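Local coordinates for protein histidinol-phosphate aminotransferase (Clostridium acetobutylicum, PDB 3FTB) that probably catalyses pyridoxal 5'-phosphate-dependent transamination, with histidinol phosphate as the likely substrate, at residues K42-N47 with N248-M253; L93-F98 with I113-H118; R278-L283 with K290-P295. All coordinates share one frame; numbering follows the deposited sequence.

In the fold
Three short contacts illustrate how a class I/II aminotransferase chain is folded back on itself at very different ranges. From the N terminus, residues 42-47 wait some two hundred residues for helix 249-257, and interaction 1 closes this long loop beside the second subunit. Nested inside it, interaction 2 joins helices 87-95 and 110-117, which precede and follow strand 100-105 of the seven-stranded mixed sheet in the chain. Interaction 3 follows in series, after interaction 1 has closed, and folds helix 262-285 onto edge strand 289-293 of the smaller sheet. Interactions 2 and 3 lie on opposite sides of the chain's centre, their own centres 34 Å apart, and no two contacts touch.

Interaction 1: residues K42-N47 with N248-M253; sequences KSFLNN and NCFAEM
The methyl end of Met253 overlaps one face of the Phe44 ring, and this is the heart of the contact. Its CE stands 3.5 Å from the ring centroid, only 19° off the normal, a CH-pi contact that leans toward the rim: the nearest ring atom, Phe44 CE2, is 3.3 Å from Met253 CE. The sulfur takes a more oblique place, with Met253 SD 4.3 Å from the same centroid, so the thioether adds a Met-aromatic component. Met253 starts out with CG anti to the backbone N (chi1 -179°) and then bends at both later torsions, which folds the methyl back over the ring instead of letting the chain run straight past it. The thioether also touches the backbone of Asn47, whose O is 3.3 Å from Met253 CE, while Asn47 CB rests 3.9 Å from Met253 SD. At the ring's edge, near its plane, Phe44 CE2 comes within 4.0 Å of Phe250 O, and Phe44 CZ is 4.4 Å from Phe250 CD1 in a looser apolar touch. No hydrogen bond crosses between the segments. Phe250 stacks on Phe250 of the second subunit and also packs on Phe44 of that subunit, whereas Phe44 meets Leu55 of the second subunit. The Met-aromatic pair thus belongs to a buried aromatic cluster at the dimer interface, where the N-terminal region of the aminotransferase chain meets helix 249-257.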
loop_
_atom_site.group_PDB
_atom_site.type_symbol
_atom_site.label_atom_id
_atom_site.label_comp_id
_atom_site.label_asym_id
_atom_site.label_seq_id
_atom_site.Cartn_x
_atom_site.Cartn_y
_atom_site.Cartn_z
ATOM N N LYS A 42 20.245 6.531 -10.668
ATOM C CA LYS A 42 20.162 6.891 -12.066
ATOM C C LYS A 42 19.468 5.781 -12.840
ATOM O O LYS A 42 18.988 5.997 -13.951
ATOM C CB LYS A 42 21.557 7.186 -12.614
ATOM C CG LYS A 42 22.190 8.422 -11.985
ATOM C CD LYS A 42 23.447 8.878 -12.721
ATOM C CE LYS A 42 24.062 10.126 -12.084
ATOM N NZ LYS A 42 24.694 9.830 -10.769
ATOM N N SER A 43 19.394 4.598 -12.236
ATOM C CA SER A 43 18.807 3.436 -12.895
ATOM C C SER A 43 17.277 3.417 -12.812
ATOM O O SER A 43 16.617 2.581 -13.434
ATOM C CB SER A 43 19.382 2.144 -12.312
ATOM O OG SER A 43 19.057 2.002 -10.938
ATOM N N PHE A 44 16.708 4.335 -12.046
ATOM C CA PHE A 44 15.263 4.424 -11.977
ATOM C C PHE A 44 14.730 5.259 -13.134
ATOM O O PHE A 44 13.705 4.937 -13.728
ATOM C CB PHE A 44 14.807 5.031 -10.658
ATOM C CG PHE A 44 13.322 5.156 -10.558
ATOM C CD1 PHE A 44 12.666 6.259 -11.096
ATOM C CD2 PHE A 44 12.570 4.156 -9.964
ATOM C CE1 PHE A 44 11.293 6.373 -11.026
ATOM C CE2 PHE A 44 11.198 4.267 -9.883
ATOM C CZ PHE A 44 10.557 5.376 -10.419
ATOM N N LEU A 45 15.427 6.349 -13.429
ATOM C CA LEU A 45 15.115 7.165 -14.587
ATOM C C LEU A 45 15.194 6.286 -15.836
ATOM O O LEU A 45 14.275 6.253 -16.653
ATOM C CB LEU A 45 16.120 8.317 -14.700
ATOM C CG LEU A 45 16.248 9.360 -13.583
ATOM C CD1 LEU A 45 16.480 8.717 -12.218
ATOM C CD2 LEU A 45 17.372 10.347 -13.909
ATOM N N ASN A 46 16.297 5.555 -15.966
ATOM C CA ASN A 46 16.577 4.767 -17.166
ATOM C C ASN A 46 15.511 3.720 -17.495
ATOM O O ASN A 46 15.370 3.318 -18.652
ATOM C CB ASN A 46 17.957 4.101 -17.072
ATOM C CG ASN A 46 19.096 5.110 -16.968
ATOM O OD1 ASN A 46 18.951 6.277 -17.343
ATOM N ND2 ASN A 46 20.241 4.659 -16.455
ATOM N N ASN A 47 14.769 3.276 -16.485
ATOM C CA ASN A 47 13.723 2.277 -16.701
ATOM C C ASN A 47 12.320 2.780 -16.398
ATOM O O ASN A 47 11.430 1.983 -16.096
ATOM C CB ASN A 47 14.001 0.999 -15.905
ATOM C CG ASN A 47 15.279 0.319 -16.338
ATOM O OD1 ASN A 47 16.364 0.881 -16.213
ATOM N ND2 ASN A 47 15.160 -0.899 -16.851
ATOM N N ASN A 248 2.675 -1.146 -5.758
ATOM C CA ASN A 248 2.491 -0.453 -7.038
ATOM C C ASN A 248 3.603 -0.769 -8.046
ATOM O O ASN A 248 4.680 -1.232 -7.670
ATOM C CB ASN A 248 2.402 1.058 -6.819
ATOM C CG ASN A 248 3.765 1.698 -6.599
ATOM O OD1 ASN A 248 4.158 1.966 -5.465
ATOM N ND2 ASN A 248 4.486 1.951 -7.684
ATOM N N CYS A 249 3.347 -0.495 -9.325
ATOM C CA CYS A 249 4.256 -0.901 -10.398
ATOM C C CYS A 249 5.624 -0.197 -10.421
ATOM O O CYS A 249 6.625 -0.799 -10.827
ATOM C CB CYS A 249 3.564 -0.799 -11.769
ATOM S SG CYS A 249 3.207 0.873 -12.395
ATOM N N PHE A 250 5.676 1.064 -10.004
ATOM C CA PHE A 250 6.945 1.797 -9.966
ATOM C C PHE A 250 7.838 1.246 -8.858
ATOM O O PHE A 250 9.042 1.034 -9.049
ATOM C CB PHE A 250 6.703 3.293 -9.770
ATOM C CG PHE A 250 6.002 3.946 -10.927
ATOM C CD1 PHE A 250 6.694 4.250 -12.090
ATOM C CD2 PHE A 250 4.649 4.256 -10.855
ATOM C CE1 PHE A 250 6.044 4.852 -13.157
ATOM C CE2 PHE A 250 4.002 4.854 -11.923
ATOM C CZ PHE A 250 4.701 5.148 -13.075
ATOM N N ALA A 251 7.233 1.014 -7.697
ATOM C CA ALA A 251 7.921 0.374 -6.589
ATOM C C ALA A 251 8.551 -0.910 -7.097
ATOM O O ALA A 251 9.738 -1.154 -6.885
ATOM C CB ALA A 251 6.942 0.076 -5.460
ATOM N N GLU A 252 7.753 -1.723 -7.782
ATOM C CA GLU A 252 8.245 -2.958 -8.379
ATOM C C GLU A 252 9.403 -2.683 -9.328
ATOM O O GLU A 252 10.417 -3.381 -9.290
ATOM C CB GLU A 252 7.119 -3.668 -9.121
ATOM C CG GLU A 252 7.496 -4.994 -9.712
ATOM C CD GLU A 252 6.340 -5.627 -10.460
ATOM O OE1 GLU A 252 5.658 -4.907 -11.220
ATOM O OE2 GLU A 252 6.110 -6.842 -10.286
ATOM N N MET A 253 9.250 -1.659 -10.170
ATOM C CA MET A 253 10.293 -1.306 -11.129
ATOM C C MET A 253 11.595 -0.907 -10.440
ATOM O O MET A 253 12.682 -1.241 -10.918
ATOM C CB MET A 253 9.835 -0.197 -12.080
ATOM C CG MET A 253 10.897 0.169 -13.116
ATOM S SD MET A 253 12.065 1.447 -12.578
ATOM C CE MET A 253 11.033 2.882 -12.894
#

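Interaction 2: residues L93-F98 with I113-H118; sequences LSISLF and INAKKH
In His118, chi1 of -70° sets the imidazole beside the backbone N and chi2 of -84° turns its face to Ser96; Ile95, with CG2 anti to the backbone N, extends that methyl toward Ala115. Ser96 CB sits almost exactly over the middle of the imidazole, 3.7 Å from the His118 ring centroid and 11° off the normal, a CH-pi contact in which all five ring atoms lie at nearly equal range. The hydroxyl is occupied elsewhere: Ser96 OG donates to Leu93 O at 2.5 Å and also bonds Lys241. Both partners hold the serine in place while its methylene faces the ring. Next to Ser96, Ile95 CG2 rests against the backbone and methyl of Ala115, one turn before His118, at 3.8 Å from Ala115 CA and 4.2 Å from Ala115 CB. His118 NE2 is hydrogen-bonded to Glu92, which also forms a salt bridge with Lys117, so the imidazole is held through its nitrogen as well as over its face. The contact joins the C-terminal ends of helices 87-95 and 110-117, with strand 100-105 between them in sequence; Ile95 continues inward onto Ile149 of strand 147-151, and Leu93 packs on Ile238 of helix 232-239.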
loop_
_atom_site.group_PDB
_atom_site.type_symbol
_atom_site.label_atom_id
_atom_site.label_comp_id
_atom_site.label_asym_id
_atom_site.label_seq_id
_atom_site.Cartn_x
_atom_site.Cartn_y
_atom_site.Cartn_z
ATOM N N LEU A 93 3.135 -5.385 10.882
ATOM C CA LEU A 93 2.624 -6.738 10.655
ATOM C C LEU A 93 3.383 -7.821 11.406
ATOM O O LEU A 93 2.776 -8.736 11.966
ATOM C CB LEU A 93 2.610 -7.076 9.164
ATOM C CG LEU A 93 1.468 -6.464 8.357
ATOM C CD1 LEU A 93 1.743 -6.652 6.897
ATOM C CD2 LEU A 93 0.132 -7.073 8.741
ATOM N N SER A 94 4.707 -7.733 11.404
ATOM C CA SER A 94 5.502 -8.719 12.117
ATOM C C SER A 94 5.242 -8.628 13.624
ATOM O O SER A 94 5.264 -9.630 14.335
ATOM C CB SER A 94 6.986 -8.570 11.791
ATOM O OG SER A 94 7.441 -7.254 12.041
ATOM N N ILE A 95 4.964 -7.427 14.104
ATOM C CA ILE A 95 4.679 -7.237 15.519
ATOM C C ILE A 95 3.229 -7.632 15.825
ATOM O O ILE A 95 2.902 -8.027 16.952
ATOM C CB ILE A 95 4.976 -5.783 15.964
ATOM C CG1 ILE A 95 6.485 -5.509 15.936
ATOM C CG2 ILE A 95 4.406 -5.502 17.356
ATOM C CD1 ILE A 95 6.840 -4.037 16.118
ATOM N N SER A 96 2.372 -7.551 14.809
ATOM C CA SER A 96 0.961 -7.916 14.953
ATOM C C SER A 96 0.782 -9.395 15.270
ATOM O O SER A 96 -0.300 -9.820 15.681
ATOM C CB SER A 96 0.172 -7.565 13.685
ATOM O OG SER A 96 0.374 -8.523 12.651
ATOM N N LEU A 97 1.854 -10.167 15.093
ATOM C CA LEU A 97 1.796 -11.620 15.198
ATOM C C LEU A 97 1.917 -12.127 16.630
ATOM O O LEU A 97 1.531 -13.263 16.923
ATOM C CB LEU A 97 2.915 -12.247 14.376
ATOM C CG LEU A 97 3.037 -11.802 12.927
ATOM C CD1 LEU A 97 3.971 -12.741 12.177
ATOM C CD2 LEU A 97 1.650 -11.746 12.263
ATOM N N PHE A 98 2.458 -11.300 17.522
ATOM C CA PHE A 98 2.763 -11.762 18.877
ATOM C C PHE A 98 1.943 -11.063 19.944
ATOM O O PHE A 98 1.370 -10.004 19.702
ATOM C CB PHE A 98 4.253 -11.612 19.161
ATOM C CG PHE A 98 5.105 -12.064 18.030
ATOM C CD1 PHE A 98 5.281 -13.409 17.786
ATOM C CD2 PHE A 98 5.691 -11.146 17.176
ATOM C CE1 PHE A 98 6.057 -13.836 16.724
ATOM C CE2 PHE A 98 6.464 -11.561 16.119
ATOM C CZ PHE A 98 6.645 -12.912 15.884
ATOM N N ILE A 113 4.471 1.991 19.093
ATOM C CA ILE A 113 3.220 2.478 18.537
ATOM C C ILE A 113 2.414 1.290 18.032
ATOM O O ILE A 113 1.269 1.082 18.429
ATOM C CB ILE A 113 3.470 3.381 17.328
ATOM C CG1 ILE A 113 4.208 4.650 17.746
ATOM C CG2 ILE A 113 2.151 3.706 16.622
ATOM C CD1 ILE A 113 4.683 5.482 16.559
ATOM N N ASN A 114 3.034 0.512 17.151
ATOM C CA ASN A 114 2.368 -0.625 16.518
ATOM C C ASN A 114 1.977 -1.713 17.496
ATOM O O ASN A 114 0.892 -2.282 17.399
ATOM C CB ASN A 114 3.227 -1.194 15.394
ATOM C CG ASN A 114 3.182 -0.334 14.154
ATOM O OD1 ASN A 114 4.208 -0.030 13.560
ATOM N ND2 ASN A 114 1.981 0.083 13.766
ATOM N N ALA A 115 2.866 -1.999 18.439
ATOM C CA ALA A 115 2.560 -2.926 19.516
ATOM C C ALA A 115 1.228 -2.568 20.167
ATOM O O ALA A 115 0.304 -3.381 20.174
ATOM C CB ALA A 115 3.691 -2.949 20.559
ATOM N N LYS A 116 1.140 -1.354 20.713
ATOM C CA LYS A 116 -0.115 -0.854 21.276
ATOM C C LYS A 116 -1.250 -0.963 20.259
ATOM O O LYS A 116 -2.362 -1.354 20.603
ATOM C CB LYS A 116 0.037 0.591 21.777
ATOM C CG LYS A 116 1.086 0.757 22.883
ATOM C CD LYS A 116 0.804 1.943 23.830
ATOM C CE LYS A 116 1.130 3.280 23.188
ATOM N NZ LYS A 116 1.611 4.292 24.175
ATOM N N LYS A 117 -0.957 -0.639 19.000
ATOM C CA LYS A 117 -1.939 -0.720 17.917
ATOM C C LYS A 117 -2.543 -2.116 17.738
ATOM O O LYS A 117 -3.633 -2.266 17.176
ATOM C CB LYS A 117 -1.317 -0.255 16.594
ATOM C CG LYS A 117 -2.221 -0.449 15.389
ATOM C CD LYS A 117 -1.721 0.285 14.153
ATOM C CE LYS A 117 -2.575 -0.055 12.936
ATOM N NZ LYS A 117 -2.378 0.903 11.812
ATOM N N HIS A 118 -1.832 -3.136 18.204
ATOM C CA HIS A 118 -2.275 -4.516 18.022
ATOM C C HIS A 118 -2.396 -5.284 19.336
ATOM O O HIS A 118 -2.467 -6.504 19.336
ATOM C CB HIS A 118 -1.356 -5.256 17.041
ATOM C CG HIS A 118 -1.494 -4.791 15.622
ATOM N ND1 HIS A 118 -2.465 -5.275 14.769
ATOM C CD2 HIS A 118 -0.794 -3.872 14.914
ATOM C CE1 HIS A 118 -2.354 -4.678 13.595
ATOM N NE2 HIS A 118 -1.351 -3.821 13.656
#

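Interaction 3: residues R278-L283 with K290-P295; sequences RFIEEL and KRVFSP
Val292 is the bump that helix 262-285 receives, its two methyls parted between Ile280 and Leu283, residues three apart on the same helical face. Val292 CG1, anti to its own backbone N (chi1 177°), meets Ile280 CG1 at 3.8 Å and brushes Ile280 CG2 at 4.1 Å, the two side chains slanting across one another. The other branch goes to the next turn, where Val292 CG2 lies 3.8 Å from Leu283 CB. The fork of the valine therefore fits the shallow hollow between the two helix residues. Pro295 offers its CG, which stands 3.9 Å from Ile280 CD1, with the ends of the two side chains directed at each other. Ile280 in turn projects between Val292 and Pro295, touching both. Strand 289-293 is the outermost strand of its sheet within this chain and pairs with strand 299-304, where Lys290 and Arg291 both face Arg303 in a classic beta bulge. Leu283 and Val292 both pack on Val300 of that inner strand, Leu283 also reaches Leu354 of helix 344-359, and Ile280 touches Ile341, so the helix packs on the face of the sheet at its 289-293 and 299-304 strands, beside helix 344-359.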
loop_
_atom_site.group_PDB
_atom_site.type_symbol
_atom_site.label_atom_id
_atom_site.label_comp_id
_atom_site.label_asym_id
_atom_site.label_seq_id
_atom_site.Cartn_x
_atom_site.Cartn_y
_atom_site.Cartn_z
ATOM N N ARG A 278 34.239 12.916 8.977
ATOM C CA ARG A 278 34.530 14.338 9.124
ATOM C C ARG A 278 33.470 15.021 9.979
ATOM O O ARG A 278 33.782 15.714 10.945
ATOM C CB ARG A 278 34.594 15.021 7.754
ATOM C CG ARG A 278 35.138 16.444 7.791
ATOM C CD ARG A 278 34.878 17.177 6.484
ATOM N NE ARG A 278 33.462 17.493 6.315
ATOM C CZ ARG A 278 32.951 18.718 6.396
ATOM N NH1 ARG A 278 33.742 19.751 6.642
ATOM N NH2 ARG A 278 31.647 18.913 6.227
ATOM N N PHE A 279 32.214 14.825 9.599
ATOM C CA PHE A 279 31.086 15.411 10.310
ATOM C C PHE A 279 31.261 15.265 11.830
ATOM O O PHE A 279 31.091 16.226 12.590
ATOM C CB PHE A 279 29.773 14.760 9.836
ATOM C CG PHE A 279 28.540 15.509 10.252
ATOM C CD1 PHE A 279 28.321 16.811 9.820
ATOM C CD2 PHE A 279 27.605 14.924 11.086
ATOM C CE1 PHE A 279 27.197 17.498 10.200
ATOM C CE2 PHE A 279 26.478 15.616 11.475
ATOM C CZ PHE A 279 26.277 16.908 11.028
ATOM N N ILE A 280 31.624 14.063 12.263
ATOM C CA ILE A 280 31.758 13.769 13.684
ATOM C C ILE A 280 32.950 14.491 14.325
ATOM O O ILE A 280 32.935 14.782 15.526
ATOM C CB ILE A 280 31.872 12.251 13.936
ATOM C CG1 ILE A 280 30.482 11.601 14.041
ATOM C CG2 ILE A 280 32.660 11.981 15.212
ATOM C CD1 ILE A 280 29.521 11.930 12.903
ATOM N N GLU A 281 33.984 14.780 13.537
ATOM C CA GLU A 281 35.146 15.498 14.074
ATOM C C GLU A 281 34.799 16.963 14.231
ATOM O O GLU A 281 35.146 17.590 15.233
ATOM C CB GLU A 281 36.385 15.314 13.192
ATOM C CG GLU A 281 37.060 13.952 13.382
ATOM C CD GLU A 281 37.974 13.573 12.232
ATOM O OE1 GLU A 281 37.771 14.112 11.122
ATOM O OE2 GLU A 281 38.887 12.735 12.435
ATOM N N GLU A 282 34.092 17.501 13.243
ATOM C CA GLU A 282 33.581 18.859 13.338
ATOM C C GLU A 282 32.593 19.040 14.503
ATOM O O GLU A 282 32.642 20.057 15.205
ATOM C CB GLU A 282 32.944 19.264 12.013
ATOM C CG GLU A 282 33.901 19.159 10.851
ATOM C CD GLU A 282 35.188 19.894 11.125
ATOM O OE1 GLU A 282 36.250 19.236 11.157
ATOM O OE2 GLU A 282 35.134 21.126 11.333
ATOM N N LEU A 283 31.702 18.068 14.714
ATOM C CA LEU A 283 30.735 18.149 15.812
ATOM C C LEU A 283 31.464 18.101 17.144
ATOM O O LEU A 283 31.028 18.699 18.129
ATOM C CB LEU A 283 29.699 17.013 15.760
ATOM C CG LEU A 283 28.432 17.111 14.898
ATOM C CD1 LEU A 283 27.596 15.875 15.137
ATOM C CD2 LEU A 283 27.604 18.364 15.188
ATOM N N LYS A 290 28.547 18.105 23.959
ATOM C CA LYS A 290 29.211 17.480 25.096
ATOM C C LYS A 290 29.722 16.092 24.738
ATOM O O LYS A 290 30.824 15.699 25.133
ATOM C CB LYS A 290 28.247 17.419 26.290
ATOM C CG LYS A 290 28.514 16.281 27.260
ATOM C CD LYS A 290 27.504 16.279 28.413
ATOM C CE LYS A 290 27.851 17.326 29.462
ATOM N NZ LYS A 290 26.882 17.372 30.603
ATOM N N ARG A 291 28.912 15.348 23.990
ATOM C CA ARG A 291 29.311 14.032 23.509
ATOM C C ARG A 291 28.634 13.661 22.198
ATOM O O ARG A 291 27.419 13.818 22.025
ATOM C CB ARG A 291 29.027 12.947 24.552
ATOM C CG ARG A 291 29.363 11.552 24.047
ATOM C CD ARG A 291 29.044 10.452 25.049
ATOM N NE ARG A 291 29.377 9.138 24.495
ATOM C CZ ARG A 291 29.214 7.978 25.128
ATOM N NH1 ARG A 291 28.721 7.941 26.359
ATOM N NH2 ARG A 291 29.551 6.849 24.524
ATOM N N VAL A 292 29.447 13.165 21.274
ATOM C CA VAL A 292 28.962 12.559 20.044
ATOM C C VAL A 292 29.038 11.023 20.166
ATOM O O VAL A 292 30.121 10.456 20.361
ATOM C CB VAL A 292 29.803 13.058 18.830
ATOM C CG1 VAL A 292 29.369 12.400 17.535
ATOM C CG2 VAL A 292 29.721 14.566 18.716
ATOM N N PHE A 293 27.888 10.355 20.073
ATOM C CA PHE A 293 27.841 8.894 20.021
ATOM C C PHE A 293 28.184 8.417 18.605
ATOM O O PHE A 293 27.689 8.971 17.623
ATOM C CB PHE A 293 26.457 8.377 20.436
ATOM C CG PHE A 293 26.100 8.664 21.871
ATOM C CD1 PHE A 293 25.436 9.837 22.216
ATOM C CD2 PHE A 293 26.416 7.753 22.875
ATOM C CE1 PHE A 293 25.100 10.102 23.543
ATOM C CE2 PHE A 293 26.086 8.006 24.203
ATOM C CZ PHE A 293 25.429 9.181 24.538
ATOM N N SER A 294 29.032 7.397 18.502
ATOM C CA SER A 294 29.521 6.930 17.202
ATOM C C SER A 294 28.451 6.211 16.364
ATOM O O SER A 294 27.890 5.192 16.791
ATOM C CB SER A 294 30.753 6.039 17.377
ATOM O OG SER A 294 31.280 5.665 16.115
ATOM N N PRO A 295 28.178 6.746 15.157
ATOM C CA PRO A 295 27.133 6.278 14.246
ATOM C C PRO A 295 27.655 5.226 13.290
ATOM O O PRO A 295 28.863 5.121 13.083
ATOM C CB PRO A 295 26.795 7.534 13.428
ATOM C CG PRO A 295 27.837 8.579 13.789
ATOM C CD PRO A 295 28.888 7.910 14.602
#